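Local coordinates for protein acinetobacter secreted protease CpaA (Acinetobacter nosocomialis M2, PDB 6O38) that is a secreted protease, probably zinc-dependent, exported by type II secretion and found here in complex with its chaperone CpaB, at residues A[130-135]-A[140-145]; A[152-157]-A[173-178]; A[375-380]-A[480-485]; A[428-431]-A[435-438]. One frame throughout, in Å; residues are numbered along the deposited sequence.

The four contacts fall into two pairs in different parts of this protease. Contacts 1 and 2, with centres 6 Å apart, join the same two sheets of one StcE-type beta-sandwich domain and are linked by probable backbone hydrogen bonds from V144 N to Y173 O and from D155 N to I130 O. Across the chain's centre, 50 Å from contact 1 between centres, contact 3 lies against the metalloprotease domain. Contact 4, its centre 14 Å from that of contact 3, falls within the loop that contact 3 closes, and I437 bridges them by packing on I483 and G484. Beyond strand 483-487 the chain enters helix 496-504, which brings H498 and H502 to the zinc ion; H508 completes the protein ligands.

Contact 1 (A[130-135]-A[140-145]); sequences IALPSD and TTVQVV
The carbonyl oxygen of L132 accepts a hydrogen bond from ND2 of N158, while the side chain of the same residue packs on V142. That amide nitrogen also bonds OG of S134, so one asparagine ties down the chain just past the end of strand 129-131. Across the contact itself the meeting is wholly apolar. The side chains of I130 and V144 run alongside one another, antiparallel, and methyl CD1 of I130 comes to 3.9 Å from CG1 of V144. The isoleucine gets there with CG1 tucked over the backbone, flanked by both N and C (chi1 57°). On the valine, CG1 is the branch anti to the backbone nitrogen. Two residues along each segment, CD2 of L132 lies 4.4 Å from CG1 of V142, a looser touch. All four side chains are buried, and their backbones stay well apart, L132 CA being 9.0 Å from V142 CA. Such a spacing, bridged by aliphatic branches, illustrates how the sheets of a beta-sandwich meet. Here strand 129-131, flanked by 106-108 and 152-154, faces strand 141-146, which runs between 116-121 and 172-178; W184 of strand 183-195 closes over both L132 and V142.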
loop_
_atom_site.group_PDB
_atom_site.type_symbol
_atom_site.label_atom_id
_atom_site.label_comp_id
_atom_site.label_asym_id
_atom_site.label_seq_id
_atom_site.Cartn_x
_atom_site.Cartn_y
_atom_site.Cartn_z
ATOM N N ILE A 130 -32.180 9.859 0.271
ATOM C CA ILE A 130 -31.948 9.607 1.687
ATOM C C ILE A 130 -30.640 10.273 2.081
ATOM O O ILE A 130 -29.689 10.342 1.295
ATOM C CB ILE A 130 -31.928 8.097 2.012
ATOM C CG1 ILE A 130 -30.863 7.378 1.182
ATOM C CG2 ILE A 130 -33.298 7.483 1.776
ATOM C CD1 ILE A 130 -30.227 6.204 1.896
ATOM N N ALA A 131 -30.592 10.779 3.308
ATOM C CA ALA A 131 -29.433 11.496 3.816
ATOM C C ALA A 131 -28.915 10.797 5.064
ATOM O O ALA A 131 -29.688 10.495 5.977
ATOM C CB ALA A 131 -29.778 12.953 4.129
ATOM N N LEU A 132 -27.618 10.526 5.088
ATOM C CA LEU A 132 -27.024 9.995 6.304
ATOM C C LEU A 132 -26.784 11.131 7.296
ATOM O O LEU A 132 -26.355 12.219 6.902
ATOM C CB LEU A 132 -25.708 9.284 6.000
ATOM C CG LEU A 132 -25.783 8.056 5.092
ATOM C CD1 LEU A 132 -24.396 7.480 4.860
ATOM C CD2 LEU A 132 -26.709 7.007 5.689
ATOM N N PRO A 133 -27.055 10.913 8.580
ATOM C CA PRO A 133 -26.853 11.985 9.558
ATOM C C PRO A 133 -25.375 12.242 9.789
ATOM O O PRO A 133 -24.545 11.329 9.762
ATOM C CB PRO A 133 -27.530 11.444 10.821
ATOM C CG PRO A 133 -27.421 9.967 10.683
ATOM C CD PRO A 133 -27.556 9.680 9.208
ATOM N N SER A 134 -25.049 13.507 10.018
ATOM C CA SER A 134 -23.687 13.888 10.343
ATOM C C SER A 134 -23.474 13.863 11.852
ATOM O O SER A 134 -24.420 13.797 12.642
ATOM C CB SER A 134 -23.371 15.278 9.789
ATOM O OG SER A 134 -23.340 15.272 8.373
ATOM N N ASP A 135 -22.203 13.925 12.247
ATOM C CA ASP A 135 -21.801 14.009 13.649
ATOM C C ASP A 135 -22.386 12.859 14.469
ATOM O O ASP A 135 -23.121 13.046 15.440
ATOM C CB ASP A 135 -22.202 15.367 14.221
ATOM C CG ASP A 135 -21.589 16.514 13.450
ATOM O OD1 ASP A 135 -20.431 16.389 12.997
ATOM O OD2 ASP A 135 -22.290 17.519 13.245
ATOM N N THR A 140 -18.548 4.845 13.079
ATOM C CA THR A 140 -19.827 4.241 12.733
ATOM C C THR A 140 -19.838 3.798 11.276
ATOM O O THR A 140 -19.570 4.591 10.370
ATOM C CB THR A 140 -20.967 5.226 12.990
ATOM O OG1 THR A 140 -20.949 5.636 14.362
ATOM C CG2 THR A 140 -22.309 4.580 12.676
ATOM N N THR A 141 -20.145 2.524 11.058
ATOM C CA THR A 141 -20.181 1.934 9.728
ATOM C C THR A 141 -21.626 1.619 9.370
ATOM O O THR A 141 -22.356 1.034 10.177
ATOM C CB THR A 141 -19.328 0.665 9.664
ATOM O OG1 THR A 141 -17.976 0.979 10.023
ATOM C CG2 THR A 141 -19.347 0.078 8.261
ATOM N N VAL A 142 -22.038 2.015 8.169
ATOM C CA VAL A 142 -23.405 1.825 7.707
ATOM C C VAL A 142 -23.377 1.129 6.353
ATOM O O VAL A 142 -22.568 1.474 5.484
ATOM C CB VAL A 142 -24.158 3.170 7.611
ATOM C CG1 VAL A 142 -25.528 2.979 6.983
ATOM C CG2 VAL A 142 -24.284 3.803 8.985
ATOM N N GLN A 143 -24.261 0.150 6.179
ATOM C CA GLN A 143 -24.451 -0.520 4.900
ATOM C C GLN A 143 -25.747 -0.018 4.279
ATOM O O GLN A 143 -26.828 -0.215 4.846
ATOM C CB GLN A 143 -24.491 -2.039 5.070
ATOM C CG GLN A 143 -25.012 -2.776 3.845
ATOM C CD GLN A 143 -25.206 -4.260 4.087
ATOM O OE1 GLN A 143 -25.700 -4.670 5.137
ATOM N NE2 GLN A 143 -24.816 -5.074 3.113
ATOM N N VAL A 144 -25.638 0.632 3.126
ATOM C CA VAL A 144 -26.793 1.152 2.405
ATOM C C VAL A 144 -27.116 0.184 1.277
ATOM O O VAL A 144 -26.295 -0.032 0.377
ATOM C CB VAL A 144 -26.530 2.569 1.870
ATOM C CG1 VAL A 144 -27.806 3.165 1.299
ATOM C CG2 VAL A 144 -25.971 3.456 2.972
ATOM N N VAL A 145 -28.311 -0.398 1.321
ATOM C CA VAL A 145 -28.724 -1.432 0.380
ATOM C C VAL A 145 -30.166 -1.162 -0.027
ATOM O O VAL A 145 -30.976 -0.702 0.786
ATOM C CB VAL A 145 -28.561 -2.845 0.984
ATOM C CG1 VAL A 145 -29.381 -2.986 2.259
ATOM C CG2 VAL A 145 -28.938 -3.918 -0.028
#

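Contact 2 (A[152-157]-A[173-178]); sequences SDIDKT and YWFKYY
I154 points a single methyl, CD1, at two aromatic rings of strand 172-178, both of which it meets obliquely. CE2 of F175 is the closer, 3.8 Å from I154 CD1; on the other ring, CD2 of Y173 lies 4.1 Å from the same carbon. F175 comes at the isoleucine from the facing sheet, against its direction, while Y173 lies alongside it, pointing the other way. Both aromatic side chains share one chi1 setting, with CG beside the backbone nitrogen, yet their ring planes are inclined by about 70°. F165 stacks edge-to-face with each of them. The contact belongs to the core of the beta-sandwich: strand 152-154 comes from one sheet, strand 172-178 from the other, and V144 packs on both I154 and F175 from the neighbouring strand. The OH of Y173 is hydrogen-bonded to the carbonyl oxygen of T166. Just past I154 the chain bends in an Asx turn. There D155 OD1 takes two bonds, one from T157 N (2.8 Å from N to OD1, 165° at the hydrogen) and one from T157 OG1, which arrives on the syn side, 17° out of the carboxylate plane.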
loop_
_atom_site.group_PDB
_atom_site.type_symbol
_atom_site.label_atom_id
_atom_site.label_comp_id
_atom_site.label_asym_id
_atom_site.label_seq_id
_atom_site.Cartn_x
_atom_site.Cartn_y
_atom_site.Cartn_z
ATOM N N SER A 152 -33.188 5.297 -6.227
ATOM C CA SER A 152 -33.043 6.453 -5.351
ATOM C C SER A 152 -31.557 6.786 -5.263
ATOM O O SER A 152 -30.729 6.195 -5.964
ATOM C CB SER A 152 -33.666 6.179 -3.976
ATOM O OG SER A 152 -33.366 4.870 -3.527
ATOM N N ASP A 153 -31.208 7.735 -4.397
ATOM C CA ASP A 153 -29.818 8.141 -4.253
ATOM C C ASP A 153 -29.587 8.693 -2.852
ATOM O O ASP A 153 -30.524 8.911 -2.080
ATOM C CB ASP A 153 -29.421 9.167 -5.323
ATOM C CG ASP A 153 -30.410 10.312 -5.438
ATOM O OD1 ASP A 153 -31.243 10.486 -4.524
ATOM O OD2 ASP A 153 -30.353 11.041 -6.451
ATOM N N ILE A 154 -28.313 8.918 -2.538
ATOM C CA ILE A 154 -27.877 9.392 -1.229
ATOM C C ILE A 154 -27.482 10.857 -1.348
ATOM O O ILE A 154 -26.798 11.246 -2.303
ATOM C CB ILE A 154 -26.703 8.551 -0.695
ATOM C CG1 ILE A 154 -27.101 7.078 -0.599
ATOM C CG2 ILE A 154 -26.240 9.070 0.658
ATOM C CD1 ILE A 154 -25.956 6.159 -0.231
ATOM N N ASP A 155 -27.924 11.670 -0.389
ATOM C CA ASP A 155 -27.484 13.058 -0.323
ATOM C C ASP A 155 -25.969 13.112 -0.180
ATOM O O ASP A 155 -25.374 12.377 0.611
ATOM C CB ASP A 155 -28.165 13.778 0.845
ATOM C CG ASP A 155 -27.940 15.287 0.824
ATOM O OD1 ASP A 155 -26.798 15.736 0.591
ATOM O OD2 ASP A 155 -28.917 16.032 1.041
ATOM N N LYS A 156 -25.345 14.001 -0.951
ATOM C CA LYS A 156 -23.897 14.039 -1.097
ATOM C C LYS A 156 -23.227 15.082 -0.212
ATOM O O LYS A 156 -22.000 15.208 -0.256
ATOM C CB LYS A 156 -23.532 14.295 -2.563
ATOM C CG LYS A 156 -24.257 13.382 -3.539
ATOM C CD LYS A 156 -23.640 13.445 -4.925
ATOM C CE LYS A 156 -24.641 13.047 -5.995
ATOM N NZ LYS A 156 -24.101 13.276 -7.365
ATOM N N THR A 157 -24.000 15.834 0.576
ATOM C CA THR A 157 -23.434 16.938 1.351
ATOM C C THR A 157 -22.344 16.454 2.301
ATOM O O THR A 157 -21.239 17.008 2.329
ATOM C CB THR A 157 -24.539 17.660 2.124
ATOM O OG1 THR A 157 -25.474 18.232 1.201
ATOM C CG2 THR A 157 -23.947 18.765 2.986
ATOM N N TYR A 173 -23.667 -0.135 -0.706
ATOM C CA TYR A 173 -22.592 0.787 -0.364
ATOM C C TYR A 173 -22.341 0.734 1.134
ATOM O O TYR A 173 -23.288 0.771 1.927
ATOM C CB TYR A 173 -22.929 2.223 -0.784
ATOM C CG TYR A 173 -23.319 2.379 -2.237
ATOM C CD1 TYR A 173 -22.577 1.779 -3.245
ATOM C CD2 TYR A 173 -24.428 3.132 -2.599
ATOM C CE1 TYR A 173 -22.931 1.922 -4.573
ATOM C CE2 TYR A 173 -24.789 3.281 -3.924
ATOM C CZ TYR A 173 -24.037 2.674 -4.907
ATOM O OH TYR A 173 -24.395 2.820 -6.227
ATOM N N TRP A 174 -21.071 0.649 1.519
ATOM C CA TRP A 174 -20.659 0.689 2.915
ATOM C C TRP A 174 -19.903 1.984 3.179
ATOM O O TRP A 174 -18.946 2.305 2.465
ATOM C CB TRP A 174 -19.783 -0.516 3.269
ATOM C CG TRP A 174 -20.514 -1.827 3.285
ATOM C CD1 TRP A 174 -20.997 -2.510 2.207
ATOM C CD2 TRP A 174 -20.831 -2.619 4.436
ATOM N NE1 TRP A 174 -21.600 -3.675 2.616
ATOM C CE2 TRP A 174 -21.512 -3.766 3.980
ATOM C CE3 TRP A 174 -20.608 -2.469 5.809
ATOM C CZ2 TRP A 174 -21.970 -4.757 4.846
ATOM C CZ3 TRP A 174 -21.066 -3.454 6.669
ATOM C CH2 TRP A 174 -21.739 -4.582 6.184
ATOM N N PHE A 175 -20.329 2.720 4.203
ATOM C CA PHE A 175 -19.706 3.977 4.588
ATOM C C PHE A 175 -19.248 3.910 6.038
ATOM O O PHE A 175 -19.879 3.258 6.873
ATOM C CB PHE A 175 -20.667 5.164 4.424
ATOM C CG PHE A 175 -21.073 5.431 3.004
ATOM C CD1 PHE A 175 -20.294 6.234 2.188
ATOM C CD2 PHE A 175 -22.242 4.896 2.493
ATOM C CE1 PHE A 175 -20.669 6.487 0.883
ATOM C CE2 PHE A 175 -22.624 5.147 1.190
ATOM C CZ PHE A 175 -21.836 5.944 0.385
ATOM N N LYS A 176 -18.147 4.598 6.330
ATOM C CA LYS A 176 -17.678 4.783 7.695
ATOM C C LYS A 176 -17.467 6.270 7.935
ATOM O O LYS A 176 -16.859 6.954 7.107
ATOM C CB LYS A 176 -16.383 4.006 7.959
ATOM C CG LYS A 176 -15.934 4.034 9.413
ATOM C CD LYS A 176 -14.949 2.916 9.717
ATOM C CE LYS A 176 -13.609 3.151 9.040
ATOM N NZ LYS A 176 -12.581 2.174 9.494
ATOM N N TYR A 177 -17.969 6.763 9.064
ATOM C CA TYR A 177 -17.914 8.184 9.381
ATOM C C TYR A 177 -16.600 8.521 10.074
ATOM O O TYR A 177 -16.221 7.870 11.053
ATOM C CB TYR A 177 -19.098 8.582 10.262
ATOM C CG TYR A 177 -19.211 10.071 10.502
ATOM C CD1 TYR A 177 -19.763 10.907 9.540
ATOM C CD2 TYR A 177 -18.770 10.639 11.690
ATOM C CE1 TYR A 177 -19.870 12.269 9.754
ATOM C CE2 TYR A 177 -18.873 11.999 11.913
ATOM C CZ TYR A 177 -19.424 12.809 10.942
ATOM O OH TYR A 177 -19.529 14.164 11.158
ATOM N N TYR A 178 -15.912 9.537 9.561
ATOM C CA TYR A 178 -14.668 10.035 10.140
ATOM C C TYR A 178 -14.941 11.412 10.731
ATOM O O TYR A 178 -15.172 12.375 9.991
ATOM C CB TYR A 178 -13.560 10.100 9.090
ATOM C CG TYR A 178 -12.986 8.756 8.698
ATOM C CD1 TYR A 178 -13.734 7.847 7.961
ATOM C CD2 TYR A 178 -11.691 8.404 9.055
ATOM C CE1 TYR A 178 -13.210 6.621 7.596
ATOM C CE2 TYR A 178 -11.160 7.179 8.696
ATOM C CZ TYR A 178 -11.923 6.292 7.966
ATOM O OH TYR A 178 -11.399 5.072 7.604
#

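Contact 3 (A[375-380]-A[480-485]); sequences IDMLLV and YNMIGA
Strand 367-381, which pairs with strands of the metalloprotease domain, and the turn leading into strand 483-487 meet through I375, M377 and M482, a loose, buried apolar cluster. M377 and M482 are both selenomethionines. M482 supplies the reaching group: its CG stands anti to the backbone nitrogen (chi1 -169°), the chain bends once about the CB-CG bond and then runs extended to the terminal methyl. That methyl, CE, arrives 4.5 Å from CG2 of I375 and equally 4.5 Å from SE of M377. The two partners lie two residues apart on one strand, and CG2 of I375 is itself 4.1 Å from SE of M377, so M482 approaches a pair already in contact. M377 leaves its backbone neither toward nor away from the turn, and its chain then bends at every bond (chi1 -63°, chi2 -71°), which carries the selenium across to the methyl. The strands concerned are not neighbours: both pair in parallel with strand 457-462, whose Y459 also touches M377. This arrangement belongs to a zinc-peptidase domain of the reprolysin-like family, with H498, H502 and H508 binding the metal in an HExxHxxGxxH sequence, the metzincin signature. M482 is also the centre of an inverse gamma turn, in which I483 N makes a weak bond to N481 O, 2.7 Å between nitrogen and oxygen. N481 is further held by R441, which donates to its OD1, and it packs on H175 of the chaperone CpaB. On strand 367-381, D376 forms a salt bridge with R419.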
loop_
_atom_site.group_PDB
_atom_site.type_symbol
_atom_site.label_atom_id
_atom_site.label_comp_id
_atom_site.label_asym_id
_atom_site.label_seq_id
_atom_site.Cartn_x
_atom_site.Cartn_y
_atom_site.Cartn_z
ATOM N N ILE A 375 21.407 8.905 -7.102
ATOM C CA ILE A 375 22.085 9.511 -5.963
ATOM C C ILE A 375 22.823 8.401 -5.225
ATOM O O ILE A 375 22.200 7.533 -4.606
ATOM C CB ILE A 375 21.099 10.239 -5.039
ATOM C CG1 ILE A 375 20.380 11.354 -5.803
ATOM C CG2 ILE A 375 21.822 10.801 -3.823
ATOM C CD1 ILE A 375 19.346 12.090 -4.980
ATOM N N ASP A 376 24.152 8.423 -5.293
ATOM C CA ASP A 376 24.961 7.399 -4.646
ATOM C C ASP A 376 25.053 7.676 -3.151
ATOM O O ASP A 376 25.333 8.805 -2.734
ATOM C CB ASP A 376 26.359 7.353 -5.265
ATOM C CG ASP A 376 26.359 6.757 -6.660
ATOM O OD1 ASP A 376 25.384 6.058 -7.009
ATOM O OD2 ASP A 376 27.334 6.986 -7.407
HETATM N N MSE A 377 24.815 6.646 -2.345
HETATM C CA MSE A 377 24.794 6.802 -0.895
HETATM C C MSE A 377 25.826 5.920 -0.196
HETATM O O MSE A 377 26.073 4.787 -0.608
HETATM C CB MSE A 377 23.397 6.488 -0.350
HETATM C CG MSE A 377 22.306 7.426 -0.842
HETATM SE SE MSE A 377 22.431 9.215 -0.078
HETATM C CE MSE A 377 22.156 8.761 1.797
ATOM N N LEU A 378 26.422 6.455 0.865
ATOM C CA LEU A 378 27.329 5.707 1.725
ATOM C C LEU A 378 26.590 5.341 3.005
ATOM O O LEU A 378 26.123 6.225 3.730
ATOM C CB LEU A 378 28.583 6.520 2.044
ATOM C CG LEU A 378 29.465 5.982 3.174
ATOM C CD1 LEU A 378 30.017 4.608 2.826
ATOM C CD2 LEU A 378 30.592 6.954 3.492
ATOM N N LEU A 379 26.482 4.044 3.278
ATOM C CA LEU A 379 25.764 3.547 4.444
ATOM C C LEU A 379 26.761 3.279 5.565
ATOM O O LEU A 379 27.692 2.484 5.396
ATOM C CB LEU A 379 24.979 2.282 4.100
ATOM C CG LEU A 379 24.018 2.405 2.914
ATOM C CD1 LEU A 379 23.243 1.111 2.708
ATOM C CD2 LEU A 379 23.070 3.580 3.105
ATOM N N VAL A 380 26.562 3.938 6.703
ATOM C CA VAL A 380 27.428 3.799 7.868
ATOM C C VAL A 380 26.605 3.218 9.007
ATOM O O VAL A 380 25.554 3.765 9.361
ATOM C CB VAL A 380 28.054 5.145 8.276
ATOM C CG1 VAL A 380 29.066 4.942 9.393
ATOM C CG2 VAL A 380 28.700 5.817 7.076
ATOM N N TYR A 480 28.309 19.558 1.416
ATOM C CA TYR A 480 28.884 19.455 2.752
ATOM C C TYR A 480 27.881 18.921 3.769
ATOM O O TYR A 480 28.269 18.211 4.703
ATOM C CB TYR A 480 29.414 20.817 3.197
ATOM C CG TYR A 480 29.907 20.842 4.625
ATOM C CD1 TYR A 480 31.105 20.236 4.978
ATOM C CD2 TYR A 480 29.173 21.475 5.621
ATOM C CE1 TYR A 480 31.557 20.256 6.282
ATOM C CE2 TYR A 480 29.619 21.500 6.929
ATOM C CZ TYR A 480 30.811 20.890 7.253
ATOM O OH TYR A 480 31.258 20.913 8.555
ATOM N N ASN A 481 26.598 19.241 3.607
ATOM C CA ASN A 481 25.573 18.875 4.575
ATOM C C ASN A 481 24.772 17.648 4.159
ATOM O O ASN A 481 23.793 17.306 4.829
ATOM C CB ASN A 481 24.626 20.052 4.812
ATOM C CG ASN A 481 25.276 21.176 5.592
ATOM O OD1 ASN A 481 25.879 20.951 6.640
ATOM N ND2 ASN A 481 25.152 22.398 5.085
HETATM N N MSE A 482 25.163 16.977 3.081
HETATM C CA MSE A 482 24.413 15.830 2.590
HETATM C C MSE A 482 24.627 14.616 3.489
HETATM O O MSE A 482 25.421 13.731 3.172
HETATM C CB MSE A 482 24.813 15.503 1.150
HETATM C CG MSE A 482 23.903 14.499 0.466
HETATM SE SE MSE A 482 22.084 15.163 0.256
HETATM C CE MSE A 482 21.221 13.502 -0.292
ATOM N N ILE A 483 23.919 14.583 4.615
ATOM C CA ILE A 483 24.047 13.493 5.578
ATOM C C ILE A 483 22.721 13.332 6.311
ATOM O O ILE A 483 22.035 14.314 6.608
ATOM C CB ILE A 483 25.217 13.743 6.557
ATOM C CG1 ILE A 483 25.390 12.561 7.514
ATOM C CG2 ILE A 483 25.017 15.042 7.327
ATOM C CD1 ILE A 483 26.624 12.655 8.382
ATOM N N GLY A 484 22.357 12.080 6.585
ATOM C CA GLY A 484 21.153 11.784 7.333
ATOM C C GLY A 484 21.403 10.637 8.291
ATOM O O GLY A 484 22.334 9.846 8.116
ATOM N N ALA A 485 20.563 10.561 9.322
ATOM C CA ALA A 485 20.765 9.556 10.355
ATOM C C ALA A 485 19.448 9.212 11.034
ATOM O O ALA A 485 18.551 10.050 11.154
ATOM C CB ALA A 485 21.783 10.029 11.400
#

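Contact 4 (A[428-431]-A[435-438]); sequences IPAA and EAIS
With CG swung anti to its own nitrogen (chi1 -159°) and the chain extended beyond it, E435 reaches back from the helix to the loop and sets OE1 3.1 Å from the backbone nitrogen of A431. The bond is bent, 148° at the hydrogen, and the donor stands above the carboxylate, 38° out of its plane. Next to A431 in the chain, A430 points its methyl at the helix: CB is 3.5 Å from A436 N and 3.7 Å from CB of E435. A436 meets it with its own methyl, the CB atoms of A430 and A436 being 3.9 Å apart. Residues 428-431 belong to the connection from strand 416-425 to helix 433-439 in the reprolysin-like peptidase domain, and they fold directly against the first turn of that helix, where E435 N is bonded to OG1 of T432. Further back, I428 turns CG2 toward the same alanine, 4.2 Å from A436 CB and nearer still to its carbonyl oxygen. Small residues let loop and helix lie close, A430 CA being 5.2 Å from A436 CA. I437 points away from this loop instead; it packs on I483 and A485 of strand 483-487 and on L173 of the chaperone CpaB.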
loop_
_atom_site.group_PDB
_atom_site.type_symbol
_atom_site.label_atom_id
_atom_site.label_comp_id
_atom_site.label_asym_id
_atom_site.label_seq_id
_atom_site.Cartn_x
_atom_site.Cartn_y
_atom_site.Cartn_z
ATOM N N ILE A 428 30.501 7.166 14.773
ATOM C CA ILE A 428 30.783 8.605 14.723
ATOM C C ILE A 428 30.941 9.128 16.146
ATOM O O ILE A 428 30.063 8.879 16.993
ATOM C CB ILE A 428 29.665 9.343 13.984
ATOM C CG1 ILE A 428 29.501 8.788 12.568
ATOM C CG2 ILE A 428 29.950 10.837 13.943
ATOM C CD1 ILE A 428 28.485 9.538 11.733
ATOM N N PRO A 429 32.023 9.842 16.465
ATOM C CA PRO A 429 32.208 10.309 17.847
ATOM C C PRO A 429 31.195 11.376 18.227
ATOM O O PRO A 429 31.306 12.531 17.804
ATOM C CB PRO A 429 33.637 10.868 17.846
ATOM C CG PRO A 429 34.291 10.290 16.625
ATOM C CD PRO A 429 33.195 10.122 15.622
ATOM N N ALA A 430 30.211 10.995 19.038
ATOM C CA ALA A 430 29.128 11.883 19.437
ATOM C C ALA A 430 28.327 11.210 20.540
ATOM O O ALA A 430 28.066 10.007 20.474
ATOM C CB ALA A 430 28.214 12.223 18.255
ATOM N N ALA A 431 27.938 11.994 21.545
ATOM C CA ALA A 431 27.086 11.477 22.607
ATOM C C ALA A 431 25.630 11.342 22.178
ATOM O O ALA A 431 24.890 10.562 22.786
ATOM C CB ALA A 431 27.177 12.376 23.840
ATOM N N GLU A 435 24.242 15.346 17.664
ATOM C CA GLU A 435 25.655 15.673 17.527
ATOM C C GLU A 435 26.305 14.910 16.379
ATOM O O GLU A 435 27.199 15.442 15.713
ATOM C CB GLU A 435 26.371 15.393 18.848
ATOM C CG GLU A 435 27.685 16.128 19.023
ATOM C CD GLU A 435 28.240 15.978 20.433
ATOM O OE1 GLU A 435 27.781 15.067 21.154
ATOM O OE2 GLU A 435 29.126 16.769 20.822
ATOM N N ALA A 436 25.871 13.670 16.129
ATOM C CA ALA A 436 26.505 12.854 15.097
ATOM C C ALA A 436 26.278 13.426 13.704
ATOM O O ALA A 436 27.158 13.333 12.839
ATOM C CB ALA A 436 25.997 11.415 15.177
ATOM N N ILE A 437 25.103 14.010 13.460
ATOM C CA ILE A 437 24.816 14.554 12.137
ATOM C C ILE A 437 25.709 15.754 11.842
ATOM O O ILE A 437 25.971 16.068 10.675
ATOM C CB ILE A 437 23.320 14.906 12.017
ATOM C CG1 ILE A 437 22.865 14.814 10.560
ATOM C CG2 ILE A 437 23.032 16.287 12.588
ATOM C CD1 ILE A 437 22.913 13.410 10.011
ATOM N N SER A 438 26.185 16.443 12.881
ATOM C CA SER A 438 27.077 17.581 12.691
ATOM C C SER A 438 28.506 17.124 12.420
ATOM O O SER A 438 29.077 17.425 11.367
ATOM C CB SER A 438 27.024 18.495 13.919
ATOM O OG SER A 438 25.967 19.431 13.812
#